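Local coordinates for G-protein alpha subunit Galpha7 (Naegleria fowleri, PDB 6NE6) that probably binds and hydrolyses GTP as the alpha subunit of a heterotrimeric G protein, switching between nucleotide states to relay signals from receptors, at residues S218-K223 with A264-E269; V203-E208 with L247-L252; E74-R79 with I106-K111; Q62-L67 with L116-R121. All blocks are in the same frame, centred on the assembly; numbering follows the deposited sequence. Where two conformers were deposited one is given.

Interaction 1 (S218-K223 with A264-E269); sequences STNRMK and ADTFEE. With EDO (1,2-ethanediol), chain D; EDO (1,2-ethanediol), chain H.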
loop_
_atom_site.group_PDB
_atom_site.type_symbol
_atom_site.label_atom_id
_atom_site.label_comp_id
_atom_site.label_asym_id
_atom_site.label_seq_id
_atom_site.Cartn_x
_atom_site.Cartn_y
_atom_site.Cartn_z
ATOM N N SER A 218 -8.735 19.048 0.116
ATOM C CA SER A 218 -8.311 19.162 -1.277
ATOM C C SER A 218 -6.826 18.892 -1.479
ATOM O O SER A 218 -6.360 18.915 -2.622
ATOM C CB SER A 218 -8.660 20.554 -1.828
ATOM O OG SER A 218 -10.065 20.697 -1.998
ATOM N N THR A 219 -6.076 18.626 -0.412
ATOM C CA THR A 219 -4.633 18.423 -0.542
ATOM C C THR A 219 -4.339 17.201 -1.402
ATOM O O THR A 219 -4.927 16.133 -1.211
ATOM C CB THR A 219 -3.996 18.257 0.838
ATOM O OG1 THR A 219 -4.298 19.399 1.654
ATOM C CG2 THR A 219 -2.474 18.117 0.722
ATOM N N ASN A 220 -3.445 17.369 -2.374
ATOM C CA ASN A 220 -3.039 16.273 -3.239
ATOM C C ASN A 220 -2.066 15.354 -2.511
ATOM O O ASN A 220 -1.148 15.821 -1.833
ATOM C CB ASN A 220 -2.392 16.835 -4.503
ATOM C CG ASN A 220 -1.847 15.754 -5.404
ATOM O OD1 ASN A 220 -0.675 15.390 -5.315
ATOM N ND2 ASN A 220 -2.698 15.233 -6.283
ATOM N N ARG A 221 -2.247 14.034 -2.685
ATOM C CA ARG A 221 -1.434 13.070 -1.940
ATOM C C ARG A 221 0.045 13.173 -2.300
ATOM O O ARG A 221 0.910 13.078 -1.422
ATOM C CB ARG A 221 -1.914 11.641 -2.195
ATOM C CG ARG A 221 -3.206 11.285 -1.476
ATOM C CD ARG A 221 -3.410 9.768 -1.431
ATOM N NE ARG A 221 -4.701 9.437 -0.812
ATOM C CZ ARG A 221 -5.067 8.207 -0.468
ATOM N NH1 ARG A 221 -4.238 7.188 -0.675
ATOM N NH2 ARG A 221 -6.255 7.999 0.092
ATOM N N MET A 222 0.361 13.297 -3.593
ATOM C CA MET A 222 1.766 13.341 -3.975
ATOM C C MET A 222 2.422 14.641 -3.537
ATOM O O MET A 222 3.587 14.640 -3.116
ATOM C CB MET A 222 1.915 13.135 -5.485
ATOM C CG MET A 222 3.374 13.043 -5.910
ATOM S SD MET A 222 3.591 12.486 -7.610
ATOM C CE MET A 222 3.344 10.723 -7.408
ATOM N N LYS A 223 1.697 15.764 -3.620
ATOM C CA LYS A 223 2.253 17.016 -3.112
ATOM C C LYS A 223 2.538 16.919 -1.626
ATOM O O LYS A 223 3.566 17.422 -1.149
ATOM C CB LYS A 223 1.317 18.184 -3.406
ATOM C CG LYS A 223 1.260 18.488 -4.893
ATOM C CD LYS A 223 0.404 19.692 -5.201
ATOM C CE LYS A 223 0.418 19.947 -6.696
ATOM N NZ LYS A 223 -0.462 21.089 -7.051
ATOM N N ALA A 264 0.011 16.398 -15.670
ATOM C CA ALA A 264 -0.018 17.857 -15.713
ATOM C C ALA A 264 -1.254 18.451 -15.051
ATOM O O ALA A 264 -1.254 19.650 -14.737
ATOM C CB ALA A 264 0.069 18.346 -17.159
ATOM N N ASP A 265 -2.311 17.657 -14.851
ATOM C CA ASP A 265 -3.476 18.141 -14.123
ATOM C C ASP A 265 -3.203 18.293 -12.634
ATOM O O ASP A 265 -3.963 18.986 -11.949
ATOM C CB ASP A 265 -4.673 17.213 -14.349
ATOM C CG ASP A 265 -5.360 17.466 -15.681
ATOM O OD1 ASP A 265 -5.226 18.588 -16.217
ATOM O OD2 ASP A 265 -6.040 16.555 -16.195
ATOM N N THR A 266 -2.155 17.647 -12.119
ATOM C CA THR A 266 -1.646 17.870 -10.771
ATOM C C THR A 266 -0.418 18.768 -10.743
ATOM O O THR A 266 -0.319 19.644 -9.882
ATOM C CB THR A 266 -1.270 16.545 -10.106
ATOM O OG1 THR A 266 -2.396 15.660 -10.128
ATOM C CG2 THR A 266 -0.822 16.793 -8.657
ATOM N N PHE A 267 0.541 18.538 -11.637
ATOM C CA PHE A 267 1.809 19.269 -11.644
ATOM C C PHE A 267 1.925 20.054 -12.946
ATOM O O PHE A 267 2.361 19.518 -13.973
ATOM C CB PHE A 267 2.982 18.310 -11.459
ATOM C CG PHE A 267 2.991 17.630 -10.117
ATOM C CD1 PHE A 267 3.489 18.285 -9.004
ATOM C CD2 PHE A 267 2.489 16.347 -9.969
ATOM C CE1 PHE A 267 3.490 17.675 -7.773
ATOM C CE2 PHE A 267 2.493 15.734 -8.738
ATOM C CZ PHE A 267 2.988 16.405 -7.637
ATOM N N GLU A 268 1.563 21.336 -12.890
ATOM C CA GLU A 268 1.568 22.171 -14.084
ATOM C C GLU A 268 2.956 22.325 -14.686
ATOM O O GLU A 268 3.067 22.680 -15.862
ATOM C CB GLU A 268 0.995 23.550 -13.757
ATOM C CG GLU A 268 -0.477 23.533 -13.381
ATOM C CD GLU A 268 -1.067 24.931 -13.319
ATOM O OE1 GLU A 268 -0.341 25.895 -13.645
ATOM O OE2 GLU A 268 -2.253 25.067 -12.950
ATOM N N GLU A 269 4.016 22.080 -13.911
ATOM C CA GLU A 269 5.370 22.157 -14.439
ATOM C C GLU A 269 5.743 20.962 -15.312
ATOM O O GLU A 269 6.763 21.025 -16.006
ATOM C CB GLU A 269 6.378 22.289 -13.291
HETATM C C1 EDO D . -6.871 4.191 0.739
HETATM O O1 EDO D . -5.888 5.190 1.048
HETATM C C2 EDO D . -8.260 4.812 0.814
HETATM O O2 EDO D . -8.350 5.858 -0.162
HETATM C C1 EDO H . -14.096 18.646 -0.057
HETATM O O1 EDO H . -14.819 19.721 -0.671
HETATM C C2 EDO H . -12.626 18.751 -0.437
HETATM O O2 EDO H . -12.130 20.042 -0.062
#
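The ring of F267 lies against two neighbours from helix 221-235. M222 crosses it at about a right angle, SD 3.6 Å from CE2 of F267, a Met-aromatic contact of oblique geometry. K223 slides past in the opposite direction, bringing its CG to 3.7 Å from CE1 of F267. The lysine chain then runs on fully extended to T266, where K223 NZ gives a weak hydrogen bond to T266 O (3.2 Å). Beside it N220 and T266 approach from opposite directions, ND2 of N220 being 3.4 Å from CG2 of T266. That methyl stands anti to its own backbone N and also lies over the rim of one F267 face.

N220 is itself fixed as the N-cap of helix 221-235. With its CG anti to the backbone N (chi1 176°), OD1 of N220 offers an in-plane lone pair to K223 N at 2.9 Å. Further out, N220 ND2 and T266 OG1 both bond to the carbonyl of F209, which ties the helix start and the 264-269 loop to one acceptor, while F283 and M287 of helix 277-291 touch F267. Because K223 bonds only weakly and its amine is 5.6 Å from the F267 ring centroid, cohesion probably rests mainly on dispersion around the aromatic ring and on the shared F209 carbonyl.

Interaction 2 (V203-E208 with L247-L252); sequences VCSLSE and LNKHDL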
loop_
_atom_site.group_PDB
_atom_site.type_symbol
_atom_site.label_atom_id
_atom_site.label_comp_id
_atom_site.label_asym_id
_atom_site.label_seq_id
_atom_site.Cartn_x
_atom_site.Cartn_y
_atom_site.Cartn_z
ATOM N N VAL A 203 9.330 4.636 1.415
ATOM C CA VAL A 203 8.426 4.157 0.369
ATOM C C VAL A 203 7.381 5.224 0.081
ATOM O O VAL A 203 6.674 5.672 0.999
ATOM C CB VAL A 203 7.740 2.847 0.780
ATOM C CG1 VAL A 203 6.879 2.320 -0.375
ATOM C CG2 VAL A 203 8.773 1.811 1.226
ATOM N N CYS A 204 7.263 5.607 -1.197
ATOM C CA CYS A 204 6.279 6.582 -1.648
ATOM C C CYS A 204 5.512 5.993 -2.809
ATOM O O CYS A 204 6.085 5.279 -3.636
ATOM C CB CYS A 204 6.924 7.892 -2.105
ATOM S SG CYS A 204 7.677 8.823 -0.748
ATOM N N SER A 205 4.219 6.301 -2.875
ATOM C CA SER A 205 3.402 5.809 -3.979
ATOM C C SER A 205 3.597 6.664 -5.227
ATOM O O SER A 205 3.421 7.885 -5.186
ATOM C CB SER A 205 1.927 5.797 -3.576
ATOM O OG SER A 205 1.115 5.529 -4.713
ATOM N N LEU A 206 3.941 6.012 -6.345
ATOM C CA LEU A 206 3.954 6.695 -7.635
ATOM C C LEU A 206 2.539 6.949 -8.140
ATOM O O LEU A 206 2.303 7.894 -8.896
ATOM C CB LEU A 206 4.725 5.849 -8.641
ATOM C CG LEU A 206 5.388 6.454 -9.872
ATOM C CD1 LEU A 206 6.301 7.603 -9.486
ATOM C CD2 LEU A 206 6.166 5.351 -10.583
ATOM N N SER A 207 1.591 6.111 -7.751
ATOM C CA SER A 207 0.271 6.165 -8.365
ATOM C C SER A 207 -0.640 7.204 -7.729
ATOM O O SER A 207 -1.727 7.441 -8.274
ATOM C CB SER A 207 -0.398 4.792 -8.299
ATOM O OG SER A 207 -0.527 4.371 -6.951
ATOM N N GLU A 208 -0.227 7.826 -6.613
ATOM C CA GLU A 208 -1.101 8.736 -5.867
ATOM C C GLU A 208 -1.109 10.153 -6.441
ATOM O O GLU A 208 -1.676 11.050 -5.804
ATOM C CB GLU A 208 -0.694 8.789 -4.387
ATOM C CG GLU A 208 0.637 9.480 -4.126
ATOM C CD GLU A 208 1.046 9.481 -2.664
ATOM O OE1 GLU A 208 0.339 8.875 -1.829
ATOM O OE2 GLU A 208 2.082 10.111 -2.359
ATOM N N LEU A 247 9.960 4.257 -5.118
ATOM C CA LEU A 247 8.737 4.798 -5.708
ATOM C C LEU A 247 7.915 3.589 -6.132
ATOM O O LEU A 247 8.217 2.941 -7.137
ATOM C CB LEU A 247 9.060 5.752 -6.860
ATOM C CG LEU A 247 9.825 7.005 -6.394
ATOM C CD1 LEU A 247 10.333 7.865 -7.566
ATOM C CD2 LEU A 247 8.975 7.845 -5.460
ATOM N N ASN A 248 6.897 3.273 -5.332
ATOM C CA ASN A 248 6.159 2.027 -5.377
ATOM C C ASN A 248 4.888 2.192 -6.210
ATOM O O ASN A 248 4.532 3.294 -6.648
ATOM C CB ASN A 248 5.845 1.582 -3.938
ATOM C CG ASN A 248 5.231 0.201 -3.856
ATOM O OD1 ASN A 248 5.525 -0.685 -4.661
ATOM N ND2 ASN A 248 4.364 0.013 -2.870
ATOM N N LYS A 249 4.218 1.069 -6.450
ATOM C CA LYS A 249 3.000 1.014 -7.265
ATOM C C LYS A 249 3.264 1.472 -8.697
ATOM O O LYS A 249 2.392 2.061 -9.342
ATOM C CB LYS A 249 1.857 1.814 -6.623
ATOM C CG LYS A 249 1.630 1.474 -5.148
ATOM C CD LYS A 249 0.397 2.172 -4.594
ATOM C CE LYS A 249 0.203 1.851 -3.116
ATOM N NZ LYS A 249 -1.085 2.445 -2.609
ATOM N N HIS A 250 4.464 1.167 -9.199
ATOM C CA HIS A 250 4.874 1.608 -10.532
ATOM C C HIS A 250 3.897 1.133 -11.607
ATOM O O HIS A 250 3.486 1.909 -12.473
ATOM C CB HIS A 250 6.292 1.098 -10.826
ATOM C CG HIS A 250 6.726 1.295 -12.244
ATOM N ND1 HIS A 250 6.399 0.416 -13.249
ATOM C CD2 HIS A 250 7.497 2.253 -12.817
ATOM C CE1 HIS A 250 6.914 0.840 -14.390
ATOM N NE2 HIS A 250 7.597 1.946 -14.153
ATOM N N ASP A 251 3.510 -0.142 -11.574
ATOM C CA ASP A 251 2.642 -0.650 -12.636
ATOM C C ASP A 251 1.241 -0.025 -12.579
ATOM O O ASP A 251 0.621 0.196 -13.631
ATOM C CB ASP A 251 2.589 -2.183 -12.568
ATOM C CG ASP A 251 3.908 -2.848 -13.020
ATOM O OD1 ASP A 251 4.821 -2.150 -13.522
ATOM O OD2 ASP A 251 4.039 -4.082 -12.861
ATOM N N LEU A 252 0.737 0.296 -11.378
ATOM C CA LEU A 252 -0.537 1.008 -11.270
ATOM C C LEU A 252 -0.423 2.422 -11.827
ATOM O O LEU A 252 -1.326 2.898 -12.535
ATOM C CB LEU A 252 -0.999 1.047 -9.812
ATOM C CG LEU A 252 -2.317 1.759 -9.529
ATOM C CD1 LEU A 252 -3.422 1.178 -10.383
ATOM C CD2 LEU A 252 -2.669 1.670 -8.035
HETATM O O HOH W 1 -1.182 5.095 -3.631
#
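K249 extends its chain past two serines, its CD lying 3.4 Å from OG of S205 and 3.4 Å from OG of S207. S205 OG, anti to the backbone N (chi1 171°), is thereby set beside K249 CD and holds a water to which K249 NZ donates (2.8 Å). L206 and H250 instead lie side by side and point the same way, with CD2 of L206 4.0 Å from CD2 of H250. S207 CB rests on the isobutyl group of L252. The backbones of strands 199-205 and 242-248 run parallel, joined by N248 N to C204 O (2.7 Å) and L206 N to N248 O (2.8 Å); C204 and L247 pack together on one face, S205 and N248 lie on the other. N248 to D251 spell the NKxD signature of G proteins, which in relatives reads the guanine base. N248 ND2 bonds to the carbonyl of S20, N248 OD1 accepts from A305 N, and K249 pairs with D129 and the carbonyl of D19. The lysine's aliphatic part is thus flanked by hydroxyls while its amine is multiply bonded, which probably keeps it straight.

Interaction 3 (E74-R79 with I106-K111); sequences EENRQR and IAELWK. With EDO (1,2-ethanediol), chain E.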
loop_
_atom_site.group_PDB
_atom_site.type_symbol
_atom_site.label_atom_id
_atom_site.label_comp_id
_atom_site.label_asym_id
_atom_site.label_seq_id
_atom_site.Cartn_x
_atom_site.Cartn_y
_atom_site.Cartn_z
ATOM N N GLU A 74 -34.995 0.448 -8.654
ATOM C CA GLU A 74 -35.365 0.524 -7.245
ATOM C C GLU A 74 -34.748 -0.626 -6.464
ATOM O O GLU A 74 -34.352 -0.458 -5.306
ATOM C CB GLU A 74 -36.886 0.517 -7.084
ATOM C CG GLU A 74 -37.330 0.586 -5.627
ATOM C CD GLU A 74 -37.005 1.923 -4.959
ATOM O OE1 GLU A 74 -36.662 2.894 -5.671
ATOM O OE2 GLU A 74 -37.098 2.003 -3.714
ATOM N N GLU A 75 -34.655 -1.806 -7.082
ATOM C CA GLU A 75 -34.020 -2.937 -6.412
ATOM C C GLU A 75 -32.575 -2.623 -6.026
ATOM O O GLU A 75 -32.156 -2.882 -4.891
ATOM C CB GLU A 75 -34.085 -4.173 -7.307
ATOM C CG GLU A 75 -33.391 -5.372 -6.721
ATOM C CD GLU A 75 -33.263 -6.519 -7.715
ATOM O OE1 GLU A 75 -34.179 -6.712 -8.544
ATOM O OE2 GLU A 75 -32.233 -7.226 -7.669
ATOM N N ASN A 76 -31.783 -2.081 -6.960
ATOM C CA ASN A 76 -30.400 -1.743 -6.620
ATOM C C ASN A 76 -30.314 -0.538 -5.688
ATOM O O ASN A 76 -29.356 -0.425 -4.908
ATOM C CB ASN A 76 -29.581 -1.488 -7.888
ATOM C CG ASN A 76 -29.049 -2.761 -8.492
ATOM O OD1 ASN A 76 -29.259 -3.847 -7.950
ATOM N ND2 ASN A 76 -28.368 -2.642 -9.623
ATOM N N ARG A 77 -31.295 0.368 -5.746
ATOM C CA ARG A 77 -31.293 1.480 -4.808
ATOM C C ARG A 77 -31.508 0.982 -3.384
ATOM O O ARG A 77 -30.842 1.441 -2.450
ATOM C CB ARG A 77 -32.368 2.501 -5.175
ATOM C CG ARG A 77 -32.126 3.861 -4.517
ATOM C CD ARG A 77 -33.349 4.759 -4.570
ATOM N NE ARG A 77 -34.497 4.126 -3.929
ATOM C CZ ARG A 77 -34.685 4.073 -2.614
ATOM N NH1 ARG A 77 -33.798 4.618 -1.793
ATOM N NH2 ARG A 77 -35.761 3.473 -2.119
ATOM N N GLN A 78 -32.430 0.040 -3.203
ATOM C CA GLN A 78 -32.684 -0.485 -1.866
ATOM C C GLN A 78 -31.513 -1.326 -1.392
ATOM O O GLN A 78 -31.164 -1.317 -0.207
ATOM C CB GLN A 78 -33.982 -1.294 -1.866
ATOM C CG GLN A 78 -35.218 -0.430 -2.062
ATOM C CD GLN A 78 -36.473 -1.237 -2.352
ATOM O OE1 GLN A 78 -36.405 -2.423 -2.683
ATOM N NE2 GLN A 78 -37.627 -0.591 -2.239
ATOM N N ARG A 79 -30.882 -2.039 -2.319
ATOM C CA ARG A 79 -29.677 -2.795 -2.014
ATOM C C ARG A 79 -28.555 -1.865 -1.559
ATOM O O ARG A 79 -27.851 -2.147 -0.580
ATOM C CB ARG A 79 -29.300 -3.591 -3.264
ATOM C CG ARG A 79 -28.183 -4.574 -3.149
ATOM C CD ARG A 79 -28.144 -5.429 -4.423
ATOM N NE ARG A 79 -29.095 -6.539 -4.361
ATOM C CZ ARG A 79 -29.991 -6.837 -5.298
ATOM N NH1 ARG A 79 -30.077 -6.125 -6.422
ATOM N NH2 ARG A 79 -30.810 -7.874 -5.110
ATOM N N ILE A 106 -23.535 -7.312 -2.761
ATOM C CA ILE A 106 -22.413 -6.497 -3.211
ATOM C C ILE A 106 -22.041 -6.855 -4.642
ATOM O O ILE A 106 -21.764 -5.971 -5.460
ATOM C CB ILE A 106 -21.225 -6.646 -2.246
ATOM C CG1 ILE A 106 -21.584 -6.038 -0.882
ATOM C CG2 ILE A 106 -19.967 -5.989 -2.840
ATOM C CD1 ILE A 106 -20.591 -6.368 0.240
ATOM N N ALA A 107 -22.034 -8.155 -4.973
ATOM C CA ALA A 107 -21.737 -8.568 -6.345
ATOM C C ALA A 107 -22.764 -8.020 -7.329
ATOM O O ALA A 107 -22.416 -7.633 -8.454
ATOM C CB ALA A 107 -21.675 -10.090 -6.439
ATOM N N GLU A 108 -24.038 -7.988 -6.932
ATOM C CA GLU A 108 -25.040 -7.415 -7.820
ATOM C C GLU A 108 -24.816 -5.913 -7.990
ATOM O O GLU A 108 -24.899 -5.388 -9.110
ATOM C CB GLU A 108 -26.445 -7.730 -7.292
ATOM C CG GLU A 108 -27.570 -7.487 -8.277
ATOM C CD GLU A 108 -27.492 -8.344 -9.544
ATOM O OE1 GLU A 108 -27.076 -9.535 -9.486
ATOM O OE2 GLU A 108 -27.849 -7.821 -10.613
ATOM N N LEU A 109 -24.515 -5.200 -6.898
ATOM C CA LEU A 109 -24.252 -3.765 -7.019
ATOM C C LEU A 109 -22.995 -3.470 -7.828
ATOM O O LEU A 109 -22.884 -2.398 -8.433
ATOM C CB LEU A 109 -24.127 -3.122 -5.639
ATOM C CG LEU A 109 -25.332 -2.403 -5.047
ATOM C CD1 LEU A 109 -24.859 -1.528 -3.888
ATOM C CD2 LEU A 109 -26.072 -1.563 -6.079
ATOM N N TRP A 110 -22.022 -4.382 -7.829
ATOM C CA TRP A 110 -20.827 -4.166 -8.639
ATOM C C TRP A 110 -21.134 -4.152 -10.137
ATOM O O TRP A 110 -20.286 -3.710 -10.923
ATOM C CB TRP A 110 -19.810 -5.249 -8.260
ATOM C CG TRP A 110 -18.452 -5.261 -8.934
ATOM C CD1 TRP A 110 -17.851 -6.347 -9.489
ATOM C CD2 TRP A 110 -17.513 -4.174 -9.064
ATOM N NE1 TRP A 110 -16.610 -6.012 -9.977
ATOM C CE2 TRP A 110 -16.378 -4.686 -9.729
ATOM C CE3 TRP A 110 -17.525 -2.825 -8.693
ATOM C CZ2 TRP A 110 -15.257 -3.898 -10.031
ATOM C CZ3 TRP A 110 -16.412 -2.035 -9.001
ATOM C CH2 TRP A 110 -15.297 -2.582 -9.664
ATOM N N LYS A 111 -22.340 -4.586 -10.546
ATOM C CA LYS A 111 -22.800 -4.498 -11.932
ATOM C C LYS A 111 -23.572 -3.216 -12.234
ATOM O O LYS A 111 -23.877 -2.960 -13.407
ATOM C CB LYS A 111 -23.702 -5.697 -12.269
ATOM C CG LYS A 111 -23.093 -7.060 -11.955
ATOM C CD LYS A 111 -24.139 -8.156 -12.186
ATOM C CE LYS A 111 -23.855 -9.406 -11.349
ATOM N NZ LYS A 111 -25.031 -10.354 -11.349
HETATM C C1 EDO E . -34.479 4.298 -8.470
HETATM O O1 EDO E . -35.777 4.065 -7.911
HETATM C C2 EDO E . -34.474 3.851 -9.927
HETATM O O2 EDO E . -35.430 4.614 -10.668
HETATM O O HOH W 2 -27.027 -5.125 -10.740
#
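In the all-helical domain characteristic of G-protein alpha subunits, helix 74-89 packs on helix 100-109 through R79 and N76 on one side and E108 and L109 on the other. The guanidinium of R79 presents one face to E108, whose CG comes within 3.4 Å of R79 NH1. This group is pinned in its own plane from the edge: NH1 and NH2 of R79 both grip OE2 of E75 in a salt bridge, the NH1 bond being 2.7 Å, and R79 NH1 also gives a hydrogen bond to N76 OD1 at 2.9 Å. A bend at chi3 (-83°) brings the R79 head to these two residues of its own helix, while R79 NE makes a salt bridge with D105 of helix 100-109, a charged link between the helices. Alongside the arginine's aliphatic part, L109 slides past N76, its CD2 3.7 Å from N76 O, while R79 CG passes L109 CG at 4.1 Å. One water bridges the helices, accepting from N76 ND2 (3.0 Å) and donating to E108 O and E108 OE2. K111 NZ pairs with E108 OE1, so the glutamate serves both the water and a salt bridge. Apolar at L109 and polar at R79, E108 and the water, this is helix-helix packing of the all-helical domain inserted in the Ras-like fold of G-protein alpha subunits.

Interaction 4 (Q62-L67 with L116-R121); sequences QATKSL and LQAMAR. With EDO (1,2-ethanediol), chain J.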
loop_
_atom_site.group_PDB
_atom_site.type_symbol
_atom_site.label_atom_id
_atom_site.label_comp_id
_atom_site.label_asym_id
_atom_site.label_seq_id
_atom_site.Cartn_x
_atom_site.Cartn_y
_atom_site.Cartn_z
ATOM N N GLN A 62 -21.684 6.250 -1.952
ATOM C CA GLN A 62 -21.634 7.680 -1.643
ATOM C C GLN A 62 -21.172 8.481 -2.854
ATOM O O GLN A 62 -21.661 9.591 -3.102
ATOM C CB GLN A 62 -20.703 7.945 -0.456
ATOM C CG GLN A 62 -21.089 7.233 0.822
ATOM C CD GLN A 62 -22.574 7.277 1.075
ATOM O OE1 GLN A 62 -23.187 8.346 1.118
ATOM N NE2 GLN A 62 -23.169 6.105 1.233
ATOM N N ALA A 63 -20.229 7.922 -3.615
ATOM C CA ALA A 63 -19.716 8.602 -4.801
ATOM C C ALA A 63 -20.815 8.815 -5.838
ATOM O O ALA A 63 -20.848 9.857 -6.501
ATOM C CB ALA A 63 -18.560 7.800 -5.397
ATOM N N THR A 64 -21.716 7.836 -6.016
ATOM C CA THR A 64 -22.800 8.043 -6.981
ATOM C C THR A 64 -23.690 9.194 -6.543
ATOM O O THR A 64 -24.235 9.924 -7.383
ATOM C CB THR A 64 -23.674 6.791 -7.175
ATOM O OG1 THR A 64 -24.472 6.548 -5.998
ATOM C CG2 THR A 64 -22.858 5.559 -7.552
ATOM N N LYS A 65 -23.841 9.376 -5.234
ATOM C CA LYS A 65 -24.622 10.501 -4.734
ATOM C C LYS A 65 -23.904 11.823 -4.986
ATOM O O LYS A 65 -24.528 12.796 -5.426
ATOM C CB LYS A 65 -24.918 10.297 -3.251
ATOM C CG LYS A 65 -25.862 9.136 -3.011
ATOM C CD LYS A 65 -26.049 8.878 -1.530
ATOM C CE LYS A 65 -27.152 7.866 -1.297
ATOM N NZ LYS A 65 -27.405 7.638 0.157
ATOM N N SER A 66 -22.590 11.875 -4.744
ATOM C CA SER A 66 -21.816 13.089 -5.005
ATOM C C SER A 66 -21.821 13.442 -6.485
ATOM O O SER A 66 -21.857 14.620 -6.855
ATOM C CB SER A 66 -20.371 12.912 -4.532
ATOM O OG SER A 66 -20.296 12.624 -3.152
ATOM N N LEU A 67 -21.749 12.428 -7.348
ATOM C CA LEU A 67 -21.739 12.628 -8.792
ATOM C C LEU A 67 -23.129 12.845 -9.373
ATOM O O LEU A 67 -23.247 13.082 -10.584
ATOM C CB LEU A 67 -21.075 11.428 -9.480
ATOM C CG LEU A 67 -19.595 11.197 -9.185
ATOM C CD1 LEU A 67 -19.151 9.863 -9.787
ATOM C CD2 LEU A 67 -18.765 12.352 -9.727
ATOM N N LEU A 116 -20.289 1.719 -11.413
ATOM C CA LEU A 116 -19.127 1.591 -12.288
ATOM C C LEU A 116 -18.667 2.949 -12.817
ATOM O O LEU A 116 -17.471 3.144 -13.066
ATOM C CB LEU A 116 -19.437 0.614 -13.436
ATOM C CG LEU A 116 -19.543 -0.857 -12.989
ATOM C CD1 LEU A 116 -19.937 -1.811 -14.124
ATOM C CD2 LEU A 116 -18.246 -1.328 -12.313
ATOM N N GLN A 117 -19.589 3.896 -12.986
ATOM C CA GLN A 117 -19.189 5.255 -13.356
ATOM C C GLN A 117 -18.387 5.898 -12.233
ATOM O O GLN A 117 -17.396 6.604 -12.477
ATOM C CB GLN A 117 -20.429 6.095 -13.681
ATOM C CG GLN A 117 -21.095 5.788 -15.043
ATOM C CD GLN A 117 -20.298 6.318 -16.233
ATOM O OE1 GLN A 117 -19.476 7.235 -16.094
ATOM N NE2 GLN A 117 -20.532 5.741 -17.404
ATOM N N ALA A 118 -18.815 5.681 -10.993
ATOM C CA ALA A 118 -18.045 6.177 -9.857
ATOM C C ALA A 118 -16.680 5.511 -9.809
ATOM O O ALA A 118 -15.663 6.167 -9.544
ATOM C CB ALA A 118 -18.816 5.936 -8.557
ATOM N N MET A 119 -16.637 4.200 -10.073
ATOM C CA MET A 119 -15.367 3.477 -10.058
ATOM C C MET A 119 -14.412 3.983 -11.136
ATOM O O MET A 119 -13.189 3.997 -10.925
ATOM C CB MET A 119 -15.615 1.973 -10.223
ATOM C CG MET A 119 -14.381 1.122 -9.998
ATOM S SD MET A 119 -13.816 1.300 -8.286
ATOM C CE MET A 119 -12.502 0.126 -8.221
ATOM N N ALA A 120 -14.940 4.408 -12.293
ATOM C CA ALA A 120 -14.078 4.980 -13.322
ATOM C C ALA A 120 -13.416 6.267 -12.848
ATOM O O ALA A 120 -12.362 6.657 -13.370
ATOM C CB ALA A 120 -14.886 5.242 -14.599
ATOM N N ARG A 121 -14.010 6.933 -11.870
ATOM C CA ARG A 121 -13.449 8.137 -11.275
ATOM C C ARG A 121 -12.867 7.858 -9.889
ATOM O O ARG A 121 -12.848 8.737 -9.028
ATOM C CB ARG A 121 -14.519 9.222 -11.219
ATOM C CG ARG A 121 -14.895 9.703 -12.623
ATOM C CD ARG A 121 -16.034 10.706 -12.614
ATOM N NE ARG A 121 -15.624 11.967 -12.012
ATOM C CZ ARG A 121 -16.326 13.094 -12.089
ATOM N NH1 ARG A 121 -17.484 13.119 -12.752
ATOM N NH2 ARG A 121 -15.869 14.193 -11.501
HETATM C C1 EDO J . -28.351 4.604 -1.446
HETATM O O1 EDO J . -28.940 5.282 -0.327
HETATM C C2 EDO J . -29.245 4.772 -2.667
HETATM O O2 EDO J . -29.761 6.108 -2.711
#
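L67 N donates to A63 O at 2.9 Å, a helical i to i+4 bond at the C-terminal part of helix 39-66 that sets both residues facing helix 113-120. A63 meets A118 methyl to methyl, CB of A63 lying 3.7 Å from CB of A118. With such small side chains the backbones come close, and the CA atoms of these two alanines are 5.9 Å apart. The methyl of T64 flanks the same spot, its CG2 4.2 Å from A118 CB, while OG1 of T64 turns to the carbonyl of I61. This alanine-on-alanine packing joins the long helix 39-66 to the short helix 113-120 within the helical domain of the G-protein alpha fold. The two methyl branches of L67 meet different partners. CD1 rests against the backbone of A118, 3.8 Å from A118 CA, whereas CD2 lies over one face of the R121 guanidinium, 3.4 Å from R121 NH1 and offset toward the rim. R121 follows helix 113-120, its N bonding to A118 O at 3.0 Å, and a bend at chi3 (68°) helps turn the flat group toward the leucine. On that group, R121 NE forms a salt bridge with E124.

Overall arrangement
Along the chain, interaction 4 encloses interaction 3, and both close before interactions 1 and 2, whose segments alternate. Interactions 3 and 4 lie in the helical domain, their centres about 14 Å apart; they touch where W110 meets L116 and M119. Interactions 1 and 2 belong to the nucleotide-binding, Ras-like part of the fold: interaction 2 joins strands 199-205 and 242-248 of a beta-alpha-beta unit, while interaction 1 runs from its helix 221-235 to the loop at 264-269. Their centres are about 15 Å apart, and M222 packs on S205 and L206 between them. Between the two regions, interactions 2 and 4 approach to about 9 Å at their nearest atoms, without touching. In related alpha subunits the nucleotide is held between these two domains.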